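Mandelate racemase/muconate lactonizing enzyme (Jannaschia sp., PDB 4J3Z) is an enolase-superfamily enzyme that probably abstracts the proton alpha to a carboxylate of a substrate not yet established. Local coordinates at residues D8-A13 against L26-T31; R22-V27 against L38-A43; G212-A217 against L232-P237. All blocks are in the same frame, centred on the assembly; numbering follows the deposited sequence.

Contacts 1 and 2 are successive pairings in the antiparallel sheet of the N-terminal domain and share L26 and V27 of the central strand, 24-31. Their centres lie 8 Å apart, and they meet directly where V12 O and W24 N approach to 2.8 Å, a probable hydrogen bond. Contact 3 belongs to the barrel domain, across the chain's centre: its own centre is 34 Å from that of contact 1 and 27 Å from that of contact 2; the nearest atoms of contacts 2 and 3 are about 9 Å apart. In enolase-superfamily relatives the active site lies between these two domains, at the C-terminal ends of the barrel strands, and contact 3 includes one such end.

Contact 1 (D8-A13 against L26-T31); sequences DIFAVA and LVRVTT
D8, I9 and F10 pair with R28, V27 and L26 in the first beta hairpin of the N-terminal domain, where strand 4-12 forms an edge, within the chain, of the three-stranded antiparallel sheet. Four backbone bonds hold the register. F10 and L26 make a hydrogen-bonded pair, F10 N giving its hydrogen to L26 O at 2.7 Å and L26 N returning one to F10 O at 2.9 Å, both donors in the carbonyl plane. D8 and R28 are less evenly matched: R28 N reaches D8 O at 2.9 Å almost straight along the C=O axis, whereas D8 N meets R28 O at 3.2 Å from above the carbonyl plane. Between them, I9 and V27 form a non-hydrogen-bonded pair whose side chains face helix 48-62; I9 CG1 lies 4.4 Å from V27 CG1, and both residues pack on I55.

D8, F10, L26 and R28 occupy the other face. R28 carries CG anti to its backbone N (chi1 -177°) and then bends at chi3 (-101°), which brings NH1 to the edge of the F10 ring, 3.5 Å from CZ and near the ring plane. The guanidinium and ring planes stand almost perpendicular, 89° apart, and the arginine does not lie over the ring face. Its charge is met elsewhere, by a salt bridge from NH2 to D371; D8 OD2 stays 4.7 Å from R28 NH1. Nearer the end of the strand, V12 and L26 come together more loosely, and both also touch L345 of helix 340-345.

Backbone bonds thus fix the strands, and apolar side chains pack on both faces, against helix 48-62 and against L345; the second face adds the F10 rim bordering an arginine whose position is probably set chiefly by D371.

Contact 2 (R22-V27 against L38-A43); sequences RYWLLV and LGEVYA
V27 and G39 form the hydrogen-bonded pair at the tight end of the second beta hairpin of the sheet, between strands 24-31 and 36-41. V27 N donates to G39 O at 2.7 Å and G39 N to V27 O at 2.9 Å. V27 CG2 sits between the backbone N and the carbonyl carbon (chi1 -51° for CG1), 3.4 Å from G39 O. V27 CG1 meets V41 CG2 at 4.0 Å, and V41 packs in turn against L25, the two joined by a bond from V41 N to L25 O of 2.9 Å. On the opposite face L26 CD2 touches E40 CD at 3.4 Å. A chi1 of 177° throws the E40 chain out opposite its own nitrogen, and it stays extended, ending in a carboxylate that accepts from the backbone N of both G314 and E317 and so ties the sheet to the start of helix 315-327. With an alanine in place of E40, those two amides would probably lose their acceptor and a gap would open beside L26.

Contact is looser, although still buried, at Y23 and A43, beyond the last of these bonds, where L25 CD1 is 4.0 Å from A43 O. Back at the carboxylate, E40 OE2 lies 3.5 Å from W24 CB, with the carboxylate and indole planes 58° apart.

Contact 3 (G212-A217 against L232-P237); sequences GQFAPA and LWYEEP
G212 meets E236 where two neighbouring strand-to-helix loops of the enolase-superfamily (beta/alpha)-barrel come together, within the beta-alpha-beta unit of strand 205-209, helix 216-226 and strand 233-235. In relatives, loops at these C-terminal strand ends line the active site. The polar link is a single weak hydrogen bond from G212 N to E236 O, 2.8 Å long but bent to 123° at the hydrogen. Side chains around the contact find their polar partners elsewhere: E236 OE1 forms a salt bridge with R262, Q213 OE1 accepts from H211 N, and OH of the strand residue Y234 bonds to A219 O in the helix.

Van der Waals contact centres on P237. Its carbonyl O lies 3.7 Å from F214 CB, while its ring turns back so that CB rests 3.9 Å above one face of the Y234 ring, toward the rim. The F214 ring points opposite its own carbonyl carbon (chi1 -53°), with Q213 CB 3.7 Å above the centre of one face; F214 CD2 and Y234 OH come to 4.4 Å.

F214 O and P237 O, two acceptors, stand 3.2 Å apart, which is likely to be mildly unfavourable. With one bent bond set against that pair, the loops are probably held together more by the surrounding barrel and its apolar contacts than by hydrogen bonding between them.

Contact 1 (D8-A13 against L26-T31)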
loop_
_atom_site.group_PDB
_atom_site.type_symbol
_atom_site.label_atom_id
_atom_site.label_comp_id
_atom_site.label_asym_id
_atom_site.label_seq_id
_atom_site.Cartn_x
_atom_site.Cartn_y
_atom_site.Cartn_z
ATOM N N ASP D 8 37.552 -21.591 -27.270
ATOM C CA ASP D 8 37.174 -22.941 -27.658
ATOM C C ASP D 8 35.990 -23.331 -26.806
ATOM O O ASP D 8 35.985 -23.089 -25.600
ATOM C CB ASP D 8 38.340 -23.911 -27.470
ATOM C CG ASP D 8 39.592 -23.465 -28.200
ATOM O OD1 ASP D 8 39.483 -22.819 -29.273
ATOM O OD2 ASP D 8 40.696 -23.765 -27.698
ATOM N N ILE D 9 34.972 -23.886 -27.452
ATOM C CA ILE D 9 33.748 -24.312 -26.774
ATOM C C ILE D 9 33.699 -25.833 -26.825
ATOM O O ILE D 9 33.973 -26.426 -27.876
ATOM C CB ILE D 9 32.476 -23.715 -27.435
ATOM C CG1 ILE D 9 32.556 -22.180 -27.503
ATOM C CG2 ILE D 9 31.212 -24.156 -26.702
ATOM C CD1 ILE D 9 31.350 -21.521 -28.144
ATOM N N PHE D 10 33.362 -26.444 -25.685
ATOM C CA PHE D 10 33.202 -27.897 -25.556
ATOM C C PHE D 10 31.758 -28.265 -25.205
ATOM O O PHE D 10 31.205 -27.792 -24.203
ATOM C CB PHE D 10 34.134 -28.462 -24.469
ATOM C CG PHE D 10 35.601 -28.340 -24.786
ATOM C CD1 PHE D 10 36.248 -29.309 -25.548
ATOM C CD2 PHE D 10 36.344 -27.266 -24.308
ATOM C CE1 PHE D 10 37.599 -29.210 -25.833
ATOM C CE2 PHE D 10 37.699 -27.156 -24.598
ATOM C CZ PHE D 10 38.326 -28.132 -25.360
ATOM N N ALA D 11 31.148 -29.106 -26.033
ATOM C CA ALA D 11 29.840 -29.665 -25.724
ATOM C C ALA D 11 30.065 -31.055 -25.146
ATOM O O ALA D 11 30.571 -31.945 -25.833
ATOM C CB ALA D 11 28.987 -29.724 -26.972
ATOM N N VAL D 12 29.711 -31.234 -23.878
ATOM C CA VAL D 12 30.049 -32.460 -23.168
ATOM C C VAL D 12 28.807 -33.268 -22.766
ATOM O O VAL D 12 27.889 -32.737 -22.164
ATOM C CB VAL D 12 30.949 -32.172 -21.938
ATOM C CG1 VAL D 12 31.325 -33.465 -21.241
ATOM C CG2 VAL D 12 32.223 -31.439 -22.357
ATOM N N ALA D 13 28.789 -34.549 -23.122
ATOM C CA ALA D 13 27.717 -35.469 -22.711
ATOM C C ALA D 13 28.113 -36.213 -21.445
ATOM O O ALA D 13 29.070 -36.988 -21.458
ATOM C CB ALA D 13 27.395 -36.462 -23.823
ATOM N N LEU D 26 30.839 -25.962 -21.966
ATOM C CA LEU D 26 32.043 -25.384 -21.366
ATOM C C LEU D 26 32.804 -24.509 -22.352
ATOM O O LEU D 26 32.910 -24.850 -23.530
ATOM C CB LEU D 26 32.962 -26.483 -20.837
ATOM C CG LEU D 26 32.399 -27.625 -19.991
ATOM C CD1 LEU D 26 33.554 -28.424 -19.404
ATOM C CD2 LEU D 26 31.474 -27.127 -18.885
ATOM N N VAL D 27 33.319 -23.384 -21.854
ATOM C CA VAL D 27 34.154 -22.470 -22.635
ATOM C C VAL D 27 35.570 -22.374 -22.040
ATOM O O VAL D 27 35.744 -22.365 -20.819
ATOM C CB VAL D 27 33.521 -21.055 -22.761
ATOM C CG1 VAL D 27 32.071 -21.136 -23.235
ATOM C CG2 VAL D 27 33.620 -20.263 -21.460
ATOM N N ARG D 28 36.575 -22.326 -22.906
ATOM C CA ARG D 28 37.954 -22.096 -22.472
ATOM C C ARG D 28 38.561 -20.937 -23.260
ATOM O O ARG D 28 38.878 -21.085 -24.439
ATOM C CB ARG D 28 38.797 -23.361 -22.645
ATOM C CG ARG D 28 40.229 -23.234 -22.149
ATOM C CD ARG D 28 41.128 -24.144 -22.964
ATOM N NE ARG D 28 41.440 -25.368 -22.246
ATOM C CZ ARG D 28 41.538 -26.576 -22.793
ATOM N NH1 ARG D 28 41.321 -26.751 -24.095
ATOM N NH2 ARG D 28 41.840 -27.618 -22.020
ATOM N N VAL D 29 38.691 -19.784 -22.601
ATOM C CA VAL D 29 39.246 -18.571 -23.207
ATOM C C VAL D 29 40.759 -18.490 -22.976
ATOM O O VAL D 29 41.213 -18.651 -21.843
ATOM C CB VAL D 29 38.578 -17.297 -22.632
ATOM C CG1 VAL D 29 39.221 -16.032 -23.197
ATOM C CG2 VAL D 29 37.082 -17.295 -22.909
ATOM N N THR D 30 41.518 -18.224 -24.046
ATOM C CA THR D 30 42.967 -17.968 -23.971
ATOM C C THR D 30 43.281 -16.482 -24.201
ATOM O O THR D 30 42.664 -15.826 -25.048
ATOM C CB THR D 30 43.756 -18.806 -25.013
ATOM O OG1 THR D 30 43.541 -20.197 -24.778
ATOM C CG2 THR D 30 45.267 -18.539 -24.936
ATOM N N THR D 31 44.251 -15.962 -23.452
ATOM C CA THR D 31 44.658 -14.562 -23.569
ATOM C C THR D 31 45.707 -14.391 -24.654
ATOM O O THR D 31 46.206 -15.378 -25.205
ATOM C CB THR D 31 45.230 -14.028 -22.245
ATOM O OG1 THR D 31 46.234 -14.927 -21.758
ATOM C CG2 THR D 31 44.132 -13.890 -21.206
#

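Contact 2 (R22-V27 against L38-A43)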
loop_
_atom_site.group_PDB
_atom_site.type_symbol
_atom_site.label_atom_id
_atom_site.label_comp_id
_atom_site.label_asym_id
_atom_site.label_seq_id
_atom_site.Cartn_x
_atom_site.Cartn_y
_atom_site.Cartn_z
ATOM N N ARG D 22 21.581 -33.559 -19.939
ATOM C CA ARG D 22 21.907 -34.154 -21.237
ATOM C C ARG D 22 23.288 -33.737 -21.748
ATOM O O ARG D 22 24.037 -34.569 -22.278
ATOM C CB ARG D 22 20.857 -33.781 -22.285
ATOM C CG ARG D 22 19.711 -34.770 -22.444
ATOM C CD ARG D 22 19.199 -34.734 -23.878
ATOM N NE ARG D 22 17.989 -35.528 -24.079
ATOM C CZ ARG D 22 16.748 -35.050 -24.026
ATOM N NH1 ARG D 22 16.529 -33.769 -23.774
ATOM N NH2 ARG D 22 15.716 -35.860 -24.232
ATOM N N TYR D 23 23.611 -32.450 -21.605
ATOM C CA TYR D 23 24.907 -31.911 -22.026
ATOM C C TYR D 23 25.336 -30.720 -21.180
ATOM O O TYR D 23 24.488 -29.976 -20.672
ATOM C CB TYR D 23 24.879 -31.506 -23.501
ATOM C CG TYR D 23 23.816 -30.489 -23.860
ATOM C CD1 TYR D 23 23.982 -29.134 -23.559
ATOM C CD2 TYR D 23 22.648 -30.881 -24.509
ATOM C CE1 TYR D 23 23.016 -28.203 -23.887
ATOM C CE2 TYR D 23 21.679 -29.954 -24.849
ATOM C CZ TYR D 23 21.867 -28.618 -24.532
ATOM O OH TYR D 23 20.906 -27.692 -24.863
ATOM N N TRP D 24 26.650 -30.548 -21.026
ATOM C CA TRP D 24 27.200 -29.333 -20.428
ATOM C C TRP D 24 27.887 -28.502 -21.497
ATOM O O TRP D 24 28.437 -29.055 -22.448
ATOM C CB TRP D 24 28.198 -29.657 -19.321
ATOM C CG TRP D 24 27.657 -30.507 -18.209
ATOM C CD1 TRP D 24 26.378 -30.515 -17.720
ATOM C CD2 TRP D 24 28.389 -31.459 -17.433
ATOM N NE1 TRP D 24 26.272 -31.419 -16.688
ATOM C CE2 TRP D 24 27.494 -32.007 -16.488
ATOM C CE3 TRP D 24 29.713 -31.913 -17.450
ATOM C CZ2 TRP D 24 27.879 -32.983 -15.571
ATOM C CZ3 TRP D 24 30.100 -32.881 -16.524
ATOM C CH2 TRP D 24 29.178 -33.411 -15.608
ATOM N N LEU D 25 27.854 -27.178 -21.331
ATOM C CA LEU D 25 28.463 -26.259 -22.281
ATOM C C LEU D 25 29.628 -25.515 -21.649
ATOM O O LEU D 25 29.438 -24.541 -20.904
ATOM C CB LEU D 25 27.424 -25.255 -22.797
ATOM C CG LEU D 25 26.560 -25.635 -23.992
ATOM C CD1 LEU D 25 25.160 -25.042 -23.840
ATOM C CD2 LEU D 25 27.220 -25.167 -25.276
ATOM N N LEU D 26 30.839 -25.962 -21.966
ATOM C CA LEU D 26 32.043 -25.384 -21.366
ATOM C C LEU D 26 32.804 -24.509 -22.352
ATOM O O LEU D 26 32.910 -24.850 -23.530
ATOM C CB LEU D 26 32.962 -26.483 -20.837
ATOM C CG LEU D 26 32.399 -27.625 -19.991
ATOM C CD1 LEU D 26 33.554 -28.424 -19.404
ATOM C CD2 LEU D 26 31.474 -27.127 -18.885
ATOM N N VAL D 27 33.319 -23.384 -21.854
ATOM C CA VAL D 27 34.154 -22.470 -22.635
ATOM C C VAL D 27 35.570 -22.374 -22.040
ATOM O O VAL D 27 35.744 -22.365 -20.819
ATOM C CB VAL D 27 33.521 -21.055 -22.761
ATOM C CG1 VAL D 27 32.071 -21.136 -23.235
ATOM C CG2 VAL D 27 33.620 -20.263 -21.460
ATOM N N LEU D 38 38.611 -21.240 -17.609
ATOM C CA LEU D 38 37.431 -22.062 -17.864
ATOM C C LEU D 38 36.154 -21.374 -17.401
ATOM O O LEU D 38 36.149 -20.679 -16.384
ATOM C CB LEU D 38 37.556 -23.437 -17.195
ATOM C CG LEU D 38 38.350 -24.546 -17.898
ATOM C CD1 LEU D 38 38.293 -25.806 -17.053
ATOM C CD2 LEU D 38 37.826 -24.831 -19.299
ATOM N N GLY D 39 35.079 -21.568 -18.162
ATOM C CA GLY D 39 33.762 -21.029 -17.832
ATOM C C GLY D 39 32.663 -21.953 -18.332
ATOM O O GLY D 39 32.879 -22.732 -19.262
ATOM N N GLU D 40 31.487 -21.865 -17.716
ATOM C CA GLU D 40 30.372 -22.723 -18.077
ATOM C C GLU D 40 29.077 -21.935 -18.311
ATOM O O GLU D 40 28.692 -21.084 -17.499
ATOM C CB GLU D 40 30.182 -23.829 -17.029
ATOM C CG GLU D 40 28.996 -24.734 -17.286
ATOM C CD GLU D 40 29.139 -26.128 -16.691
ATOM O OE1 GLU D 40 30.056 -26.377 -15.876
ATOM O OE2 GLU D 40 28.308 -26.983 -17.055
ATOM N N VAL D 41 28.423 -22.248 -19.429
ATOM C CA VAL D 41 27.187 -21.616 -19.853
ATOM C C VAL D 41 25.996 -22.473 -19.427
ATOM O O VAL D 41 25.994 -23.708 -19.592
ATOM C CB VAL D 41 27.162 -21.431 -21.389
ATOM C CG1 VAL D 41 25.854 -20.810 -21.863
ATOM C CG2 VAL D 41 28.362 -20.615 -21.862
ATOM N N TYR D 42 24.984 -21.811 -18.873
ATOM C CA TYR D 42 23.741 -22.466 -18.529
ATOM C C TYR D 42 22.603 -21.864 -19.345
ATOM O O TYR D 42 22.058 -20.807 -19.008
ATOM C CB TYR D 42 23.488 -22.382 -17.022
ATOM C CG TYR D 42 22.491 -23.395 -16.503
ATOM C CD1 TYR D 42 22.719 -24.762 -16.634
ATOM C CD2 TYR D 42 21.321 -22.980 -15.890
ATOM C CE1 TYR D 42 21.796 -25.683 -16.158
ATOM C CE2 TYR D 42 20.394 -23.887 -15.415
ATOM C CZ TYR D 42 20.635 -25.233 -15.546
ATOM O OH TYR D 42 19.708 -26.126 -15.071
ATOM N N ALA D 43 22.271 -22.540 -20.441
ATOM C CA ALA D 43 21.280 -22.054 -21.396
ATOM C C ALA D 43 20.676 -23.223 -22.160
ATOM O O ALA D 43 21.410 -24.038 -22.731
ATOM C CB ALA D 43 21.931 -21.081 -22.369
#

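Contact 3 (G212-A217 against L232-P237)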
loop_
_atom_site.group_PDB
_atom_site.type_symbol
_atom_site.label_atom_id
_atom_site.label_comp_id
_atom_site.label_asym_id
_atom_site.label_seq_id
_atom_site.Cartn_x
_atom_site.Cartn_y
_atom_site.Cartn_z
ATOM N N GLY D 212 8.448 -25.535 -10.623
ATOM C CA GLY D 212 7.562 -24.506 -11.159
ATOM C C GLY D 212 6.337 -25.047 -11.857
ATOM O O GLY D 212 5.778 -24.385 -12.737
ATOM N N GLN D 213 5.909 -26.242 -11.454
ATOM C CA GLN D 213 4.771 -26.930 -12.076
ATOM C C GLN D 213 3.438 -26.252 -11.783
ATOM O O GLN D 213 2.493 -26.366 -12.574
ATOM C CB GLN D 213 4.668 -28.388 -11.590
ATOM C CG GLN D 213 5.972 -29.169 -11.471
ATOM C CD GLN D 213 6.593 -29.091 -10.082
ATOM O OE1 GLN D 213 6.938 -28.009 -9.607
ATOM N NE2 GLN D 213 6.747 -30.246 -9.428
ATOM N N PHE D 214 3.357 -25.551 -10.652
ATOM C CA PHE D 214 2.057 -25.223 -10.075
ATOM C C PHE D 214 1.673 -23.760 -10.037
ATOM O O PHE D 214 2.513 -22.889 -9.874
ATOM C CB PHE D 214 1.929 -25.814 -8.670
ATOM C CG PHE D 214 2.219 -27.285 -8.600
ATOM C CD1 PHE D 214 1.515 -28.193 -9.390
ATOM C CD2 PHE D 214 3.188 -27.765 -7.732
ATOM C CE1 PHE D 214 1.781 -29.555 -9.315
ATOM C CE2 PHE D 214 3.461 -29.124 -7.661
ATOM C CZ PHE D 214 2.757 -30.017 -8.449
ATOM N N ALA D 215 0.378 -23.515 -10.197
ATOM C CA ALA D 215 -0.215 -22.197 -10.078
ATOM C C ALA D 215 -0.201 -21.760 -8.613
ATOM O O ALA D 215 -0.393 -22.593 -7.734
ATOM C CB ALA D 215 -1.644 -22.254 -10.598
ATOM N N PRO D 216 0.011 -20.457 -8.338
ATOM C CA PRO D 216 0.201 -19.987 -6.957
ATOM C C PRO D 216 -0.757 -20.588 -5.923
ATOM O O PRO D 216 -0.309 -20.997 -4.864
ATOM C CB PRO D 216 0.033 -18.459 -7.069
ATOM C CG PRO D 216 -0.448 -18.202 -8.470
ATOM C CD PRO D 216 0.099 -19.330 -9.285
ATOM N N ALA D 217 -2.049 -20.631 -6.239
ATOM C CA ALA D 217 -3.088 -21.237 -5.391
ATOM C C ALA D 217 -2.830 -22.709 -5.090
ATOM O O ALA D 217 -3.127 -23.198 -3.983
ATOM C CB ALA D 217 -4.448 -21.094 -6.060
ATOM N N LEU D 232 13.118 -26.986 5.038
ATOM C CA LEU D 232 13.948 -25.773 5.061
ATOM C C LEU D 232 13.550 -24.785 3.982
ATOM O O LEU D 232 13.715 -23.565 4.167
ATOM C CB LEU D 232 15.439 -26.098 4.926
ATOM C CG LEU D 232 16.466 -24.986 5.220
ATOM C CD1 LEU D 232 17.808 -25.557 5.629
ATOM C CD2 LEU D 232 16.662 -24.060 4.040
ATOM N N TRP D 233 13.057 -25.294 2.850
ATOM C CA TRP D 233 12.558 -24.417 1.803
ATOM C C TRP D 233 11.541 -25.040 0.848
ATOM O O TRP D 233 11.439 -26.264 0.724
ATOM C CB TRP D 233 13.705 -23.724 1.037
ATOM C CG TRP D 233 14.522 -24.555 0.057
ATOM C CD1 TRP D 233 14.060 -25.489 -0.833
ATOM C CD2 TRP D 233 15.936 -24.451 -0.175
ATOM N NE1 TRP D 233 15.101 -25.992 -1.583
ATOM C CE2 TRP D 233 16.264 -25.374 -1.198
ATOM C CE3 TRP D 233 16.962 -23.683 0.399
ATOM C CZ2 TRP D 233 17.574 -25.547 -1.660
ATOM C CZ3 TRP D 233 18.265 -23.851 -0.069
ATOM C CH2 TRP D 233 18.556 -24.788 -1.086
ATOM N N TYR D 234 10.784 -24.167 0.198
ATOM C CA TYR D 234 9.870 -24.521 -0.862
ATOM C C TYR D 234 10.388 -23.820 -2.119
ATOM O O TYR D 234 10.331 -22.588 -2.230
ATOM C CB TYR D 234 8.463 -24.049 -0.503
ATOM C CG TYR D 234 7.362 -24.518 -1.416
ATOM C CD1 TYR D 234 7.628 -25.298 -2.536
ATOM C CD2 TYR D 234 6.042 -24.182 -1.153
ATOM C CE1 TYR D 234 6.607 -25.717 -3.376
ATOM C CE2 TYR D 234 5.014 -24.598 -1.986
ATOM C CZ TYR D 234 5.304 -25.364 -3.095
ATOM O OH TYR D 234 4.283 -25.785 -3.918
ATOM N N GLU D 235 11.003 -24.573 -3.003
ATOM C CA GLU D 235 11.737 -24.004 -4.105
ATOM C C GLU D 235 10.932 -24.027 -5.374
ATOM O O GLU D 235 10.385 -25.002 -5.713
ATOM C CB GLU D 235 13.087 -24.695 -4.230
ATOM C CG GLU D 235 13.683 -24.747 -5.604
ATOM C CD GLU D 235 14.802 -25.724 -5.738
ATOM O OE1 GLU D 235 14.968 -26.534 -4.853
ATOM O OE2 GLU D 235 15.499 -25.663 -6.744
ATOM N N GLU D 236 10.879 -22.896 -6.045
ATOM C CA GLU D 236 10.277 -22.747 -7.369
ATOM C C GLU D 236 8.869 -23.256 -7.432
ATOM O O GLU D 236 8.549 -24.144 -8.158
ATOM C CB GLU D 236 11.164 -23.298 -8.509
ATOM C CG GLU D 236 12.326 -22.414 -8.921
ATOM C CD GLU D 236 12.633 -22.481 -10.392
ATOM O OE1 GLU D 236 12.687 -23.581 -10.910
ATOM O OE2 GLU D 236 12.802 -21.460 -11.046
ATOM N N PRO D 237 8.056 -22.688 -6.582
ATOM C CA PRO D 237 6.678 -23.131 -6.416
ATOM C C PRO D 237 5.819 -22.869 -7.645
ATOM O O PRO D 237 4.915 -23.657 -7.970
ATOM C CB PRO D 237 6.166 -22.262 -5.257
ATOM C CG PRO D 237 7.014 -21.046 -5.275
ATOM C CD PRO D 237 8.365 -21.510 -5.744
#